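Local coordinates for protein vanadium-dependent haloperoxidase (Zobellia galactanivorans, PDB 4CIT) that probably uses bound vanadate and hydrogen peroxide to oxidise iodide, as a bacterial vanadium-dependent iodoperoxidase, at residues 36-41 with 299-304; 61-66 with 320-325. All coordinates share one frame; numbering follows the deposited sequence.

Interaction 1: residues 36-41 with 299-304; sequences ITPEEL and AARKTN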
# COMPACT_ATOMS: atom_id res chain seq x y z
N ILE A 36 -5.96 14.69 -21.22
CA ILE A 36 -5.43 14.18 -19.98
C ILE A 36 -5.50 12.67 -20.16
O ILE A 36 -6.50 12.13 -20.58
CB ILE A 36 -6.32 14.59 -18.80
CG1 ILE A 36 -6.33 16.08 -18.64
CG2 ILE A 36 -5.79 13.94 -17.51
CD1 ILE A 36 -4.99 16.71 -18.39
N THR A 37 -4.44 11.97 -19.84
CA THR A 37 -4.47 10.51 -19.97
C THR A 37 -4.13 9.84 -18.60
O THR A 37 -3.68 10.49 -17.66
CB THR A 37 -3.42 10.01 -20.96
OG1 THR A 37 -2.16 10.48 -20.50
CG2 THR A 37 -3.81 10.47 -22.42
N PRO A 38 -4.37 8.54 -18.52
CA PRO A 38 -4.07 7.87 -17.24
C PRO A 38 -2.61 7.96 -16.91
O PRO A 38 -2.21 7.97 -15.71
CB PRO A 38 -4.43 6.40 -17.50
CG PRO A 38 -5.16 6.35 -18.82
CD PRO A 38 -5.09 7.68 -19.49
N GLU A 39 -1.77 8.12 -17.94
CA GLU A 39 -0.32 8.25 -17.63
C GLU A 39 0.06 9.51 -16.81
O GLU A 39 1.09 9.51 -16.15
CB GLU A 39 0.51 8.06 -18.88
CG GLU A 39 0.38 6.61 -19.48
CD GLU A 39 -0.80 6.30 -20.43
OE1 GLU A 39 -1.82 7.06 -20.64
OE2 GLU A 39 -0.69 5.22 -21.03
N GLU A 40 -0.79 10.57 -16.82
CA GLU A 40 -0.52 11.69 -16.03
C GLU A 40 -0.85 11.42 -14.54
O GLU A 40 -0.19 11.94 -13.64
CB GLU A 40 -1.27 12.93 -16.58
CG GLU A 40 -0.47 13.39 -17.80
CD GLU A 40 -1.22 14.15 -18.82
OE1 GLU A 40 -2.48 14.14 -18.75
OE2 GLU A 40 -0.56 14.74 -19.70
N LEU A 41 -1.87 10.61 -14.30
CA LEU A 41 -2.11 10.15 -12.94
C LEU A 41 -0.90 9.31 -12.49
O LEU A 41 -0.38 9.47 -11.34
CB LEU A 41 -3.39 9.37 -12.94
CG LEU A 41 -3.83 8.69 -11.64
CD1 LEU A 41 -4.02 9.67 -10.53
CD2 LEU A 41 -5.14 7.90 -11.87
N ALA A 299 -1.28 -3.53 -14.65
CA ALA A 299 -2.52 -4.15 -15.07
C ALA A 299 -3.39 -3.13 -15.81
O ALA A 299 -4.00 -3.44 -16.82
CB ALA A 299 -3.30 -4.69 -13.89
N ALA A 300 -3.50 -1.94 -15.28
CA ALA A 300 -4.26 -0.93 -15.95
C ALA A 300 -3.68 -0.55 -17.32
O ALA A 300 -4.44 -0.31 -18.25
CB ALA A 300 -4.40 0.30 -15.11
N ARG A 301 -2.35 -0.44 -17.44
CA ARG A 301 -1.73 -0.09 -18.72
C ARG A 301 -1.88 -1.25 -19.71
O ARG A 301 -2.26 -1.05 -20.91
CB ARG A 301 -0.28 0.32 -18.54
CG ARG A 301 -0.09 1.58 -17.72
CD ARG A 301 -0.55 2.90 -18.41
NE ARG A 301 -2.00 2.95 -18.52
CZ ARG A 301 -2.80 3.16 -17.45
NH1 ARG A 301 -2.28 3.44 -16.16
NH2 ARG A 301 -4.08 3.10 -17.65
N LYS A 302 -1.69 -2.49 -19.22
CA LYS A 302 -1.75 -3.74 -20.07
C LYS A 302 -3.16 -3.96 -20.69
O LYS A 302 -3.26 -4.48 -21.78
CB LYS A 302 -1.34 -4.99 -19.27
CG LYS A 302 -1.21 -6.28 -20.07
CD LYS A 302 -0.62 -7.46 -19.24
CE LYS A 302 -0.65 -8.78 -20.02
NZ LYS A 302 -1.81 -9.70 -19.67
N THR A 303 -4.18 -3.46 -20.03
CA THR A 303 -5.57 -3.53 -20.44
C THR A 303 -6.05 -2.28 -21.20
O THR A 303 -7.23 -2.20 -21.52
CB THR A 303 -6.46 -3.84 -19.25
OG1 THR A 303 -6.30 -2.86 -18.19
CG2 THR A 303 -6.26 -5.23 -18.73
N ASN A 304 -5.15 -1.33 -21.40
CA ASN A 304 -5.49 -0.03 -22.02
C ASN A 304 -6.63 0.61 -21.33
O ASN A 304 -7.53 1.16 -21.98
CB ASN A 304 -5.84 -0.23 -23.51
CG ASN A 304 -4.67 -0.79 -24.27
OD1 ASN A 304 -4.78 -1.82 -24.96
ND2 ASN A 304 -3.52 -0.16 -24.11
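Two successive bends, chi2 -70° and chi3 70°, fold the long side chain of Arg301 and bring its guanidinium up against CB and CG of Pro38, while a bend at chi2 of Glu39 swings its carboxylate to the same arginine. Pro38 CB rests over one face of the guanidinium, toward its rim, at 3.3 Å from Arg301 NH2; Pro38 CG follows at 3.6 Å from the same nitrogen. The rigid, aliphatic ring suits this place, since it packs on the cation's face and leaves the N-H groups to point elsewhere. Glu39 OE2 comes in obliquely, 3.5 Å from Arg301 CD and 3.6 Å from Arg301 NE. This is a long salt bridge: the oxygen stands off the plane of the guanidinium, the two planes are 54° apart, and attraction between opposite charges, not a directed N-H, is what joins them. The directed bonds of Arg301 lie outside these segments, with NH1 in a salt bridge to Asp42 and NH2 hydrogen-bonded to Thr310. Within residues 36-41, Glu40 OE1 accepts a hydrogen bond from the backbone N of Thr37 at 3.1 Å, from above the carboxylate plane. At the other helix, Asn304, with positive phi, ends 288-302 in a Schellman motif. The whole is a surface contact in a largely helical protein, joining the N-terminal part of helix 38-55 to the C-terminal end of helix 288-302.

Interaction 2: residues 61-66 with 320-325; sequences VASRIF and AMADAF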
# COMPACT_ATOMS: atom_id res chain seq x y z
N VAL A 61 2.45 4.25 6.86
CA VAL A 61 2.23 5.69 6.55
C VAL A 61 2.14 5.90 5.01
O VAL A 61 1.31 6.69 4.52
CB VAL A 61 3.33 6.59 7.17
CG1 VAL A 61 3.17 8.02 6.69
CG2 VAL A 61 3.22 6.53 8.68
N ALA A 62 2.94 5.14 4.25
CA ALA A 62 2.90 5.18 2.78
C ALA A 62 1.51 4.85 2.24
O ALA A 62 1.06 5.45 1.29
CB ALA A 62 3.94 4.20 2.23
N SER A 63 0.76 3.94 2.91
CA SER A 63 -0.55 3.54 2.42
C SER A 63 -1.58 4.65 2.52
O SER A 63 -2.47 4.83 1.70
CB SER A 63 -1.06 2.27 3.12
OG SER A 63 -1.31 2.51 4.49
N ARG A 64 -1.37 5.50 3.51
CA ARG A 64 -2.26 6.64 3.74
C ARG A 64 -2.00 7.72 2.63
O ARG A 64 -2.89 8.36 2.10
CB ARG A 64 -1.99 7.19 5.14
CG ARG A 64 -2.77 8.43 5.51
CD ARG A 64 -2.57 8.85 7.00
NE ARG A 64 -3.35 10.03 7.31
CZ ARG A 64 -3.03 11.28 7.17
NH1 ARG A 64 -1.84 11.65 6.68
NH2 ARG A 64 -3.90 12.18 7.53
N ILE A 65 -0.73 7.91 2.29
CA ILE A 65 -0.28 8.84 1.21
C ILE A 65 -0.85 8.46 -0.17
O ILE A 65 -1.23 9.32 -0.92
CB ILE A 65 1.25 8.88 1.19
CG1 ILE A 65 1.74 9.53 2.51
CG2 ILE A 65 1.72 9.75 0.02
CD1 ILE A 65 3.23 9.45 2.73
N PHE A 66 -0.96 7.16 -0.49
CA PHE A 66 -1.56 6.71 -1.73
C PHE A 66 -3.07 6.86 -1.75
O PHE A 66 -3.61 7.24 -2.77
CB PHE A 66 -1.21 5.24 -2.01
CG PHE A 66 0.19 5.04 -2.44
CD1 PHE A 66 0.69 5.69 -3.53
CD2 PHE A 66 0.99 4.13 -1.80
CE1 PHE A 66 1.99 5.48 -3.94
CE2 PHE A 66 2.31 3.94 -2.15
CZ PHE A 66 2.81 4.62 -3.23
N ALA A 320 -8.30 -0.35 0.07
CA ALA A 320 -8.13 -1.64 0.68
C ALA A 320 -6.76 -1.77 1.37
O ALA A 320 -6.73 -2.33 2.50
CB ALA A 320 -8.35 -2.74 -0.32
N MET A 321 -5.66 -1.37 0.73
CA MET A 321 -4.37 -1.52 1.34
C MET A 321 -4.22 -0.69 2.62
O MET A 321 -3.50 -1.10 3.54
CB MET A 321 -3.27 -1.20 0.36
CG MET A 321 -3.09 -2.28 -0.69
SD MET A 321 -1.62 -2.01 -1.75
CE MET A 321 -2.17 -0.89 -2.91
N ALA A 322 -4.81 0.51 2.64
CA ALA A 322 -4.67 1.40 3.80
C ALA A 322 -5.41 0.68 4.94
O ALA A 322 -4.83 0.57 6.08
CB ALA A 322 -5.27 2.74 3.54
N ASP A 323 -6.59 0.07 4.68
CA ASP A 323 -7.29 -0.68 5.74
C ASP A 323 -6.53 -1.97 6.15
O ASP A 323 -6.48 -2.34 7.33
CB ASP A 323 -8.78 -0.91 5.41
CG ASP A 323 -9.66 0.39 5.68
OD1 ASP A 323 -9.06 1.53 5.99
OD2 ASP A 323 -10.91 0.20 5.60
N ALA A 324 -5.86 -2.58 5.19
CA ALA A 324 -5.04 -3.76 5.47
C ALA A 324 -3.87 -3.45 6.44
O ALA A 324 -3.57 -4.21 7.41
CB ALA A 324 -4.55 -4.36 4.20
N PHE A 325 -3.22 -2.29 6.27
CA PHE A 325 -2.17 -1.88 7.18
C PHE A 325 -2.73 -1.66 8.59
O PHE A 325 -2.04 -1.93 9.55
CB PHE A 325 -1.38 -0.70 6.63
CG PHE A 325 -0.25 -1.08 5.75
CD1 PHE A 325 0.89 -1.60 6.32
CD2 PHE A 325 -0.32 -0.87 4.38
CE1 PHE A 325 1.94 -1.95 5.49
CE2 PHE A 325 0.79 -1.13 3.57
CZ PHE A 325 1.90 -1.70 4.15
O HOH W 1 -3.26 2.76 6.63
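A nearly antiparallel helix pair in the protein's buried core forms this contact, between helix 59-80 and helix 307-335; residues 320-325 fall in the PAP2-family part of the chain. The axes of the short segments approach to 8.5 Å with 156° between their directions, and the small side chains of Ser63 and Ala322 allow their CA atoms to come within 4.8 Å. Ser63 points into the interface: its OG, set between the backbone N and the carbonyl carbon (chi1 66°), lies 3.6 Å from Ala322 CA. Its CB meets the Phe325 ring obliquely, and Ser63 CB and OG are each 3.5 Å from Phe325 CD2, so the serine leans on both the backbone of Ala322 and the ring. A water links the helices, donating to Ser63 OG at 2.9 Å and to Ala322 O at 2.8 Å. Ser63 OG is also hydrogen-bonded to Pro60 O in the preceding turn, so a small hydroxyl serves both its own helix and the bridge. Replacing Phe325 with an alanine would probably open a gap beside Ser63 CB and leave the serine less firmly packed on that side. Beyond the pair, Phe325 and Met321 both lean on Val371 of helix 367-383, Met321 and Phe66 meet Met293 of helix 288-302, and Phe66 and Ala62 touch Met52 of helix 38-55, placing the contact within a bundle of helices.

In the fold
Interactions 1 and 2 draw on two pairs of consecutive helices: 38-55 and 59-80 supply the first segments, 288-302 and 307-335 the second, and the segments alternate along the chain. Their centres are 21 Å apart, and their nearest atoms about 8 Å, without touching. Helix 307-335 also reaches interaction 1, where its Thr310 meets both Pro38 and Arg301, so this one helix connects the charged surface contact with the packed core. The centre of interaction 2 is about 5 Å from the centre of the chain, that of interaction 1 about 19 Å. Interaction 2 also approaches the vanadate site: the Phe325 side chain is about 7 Å from a bound vanadate.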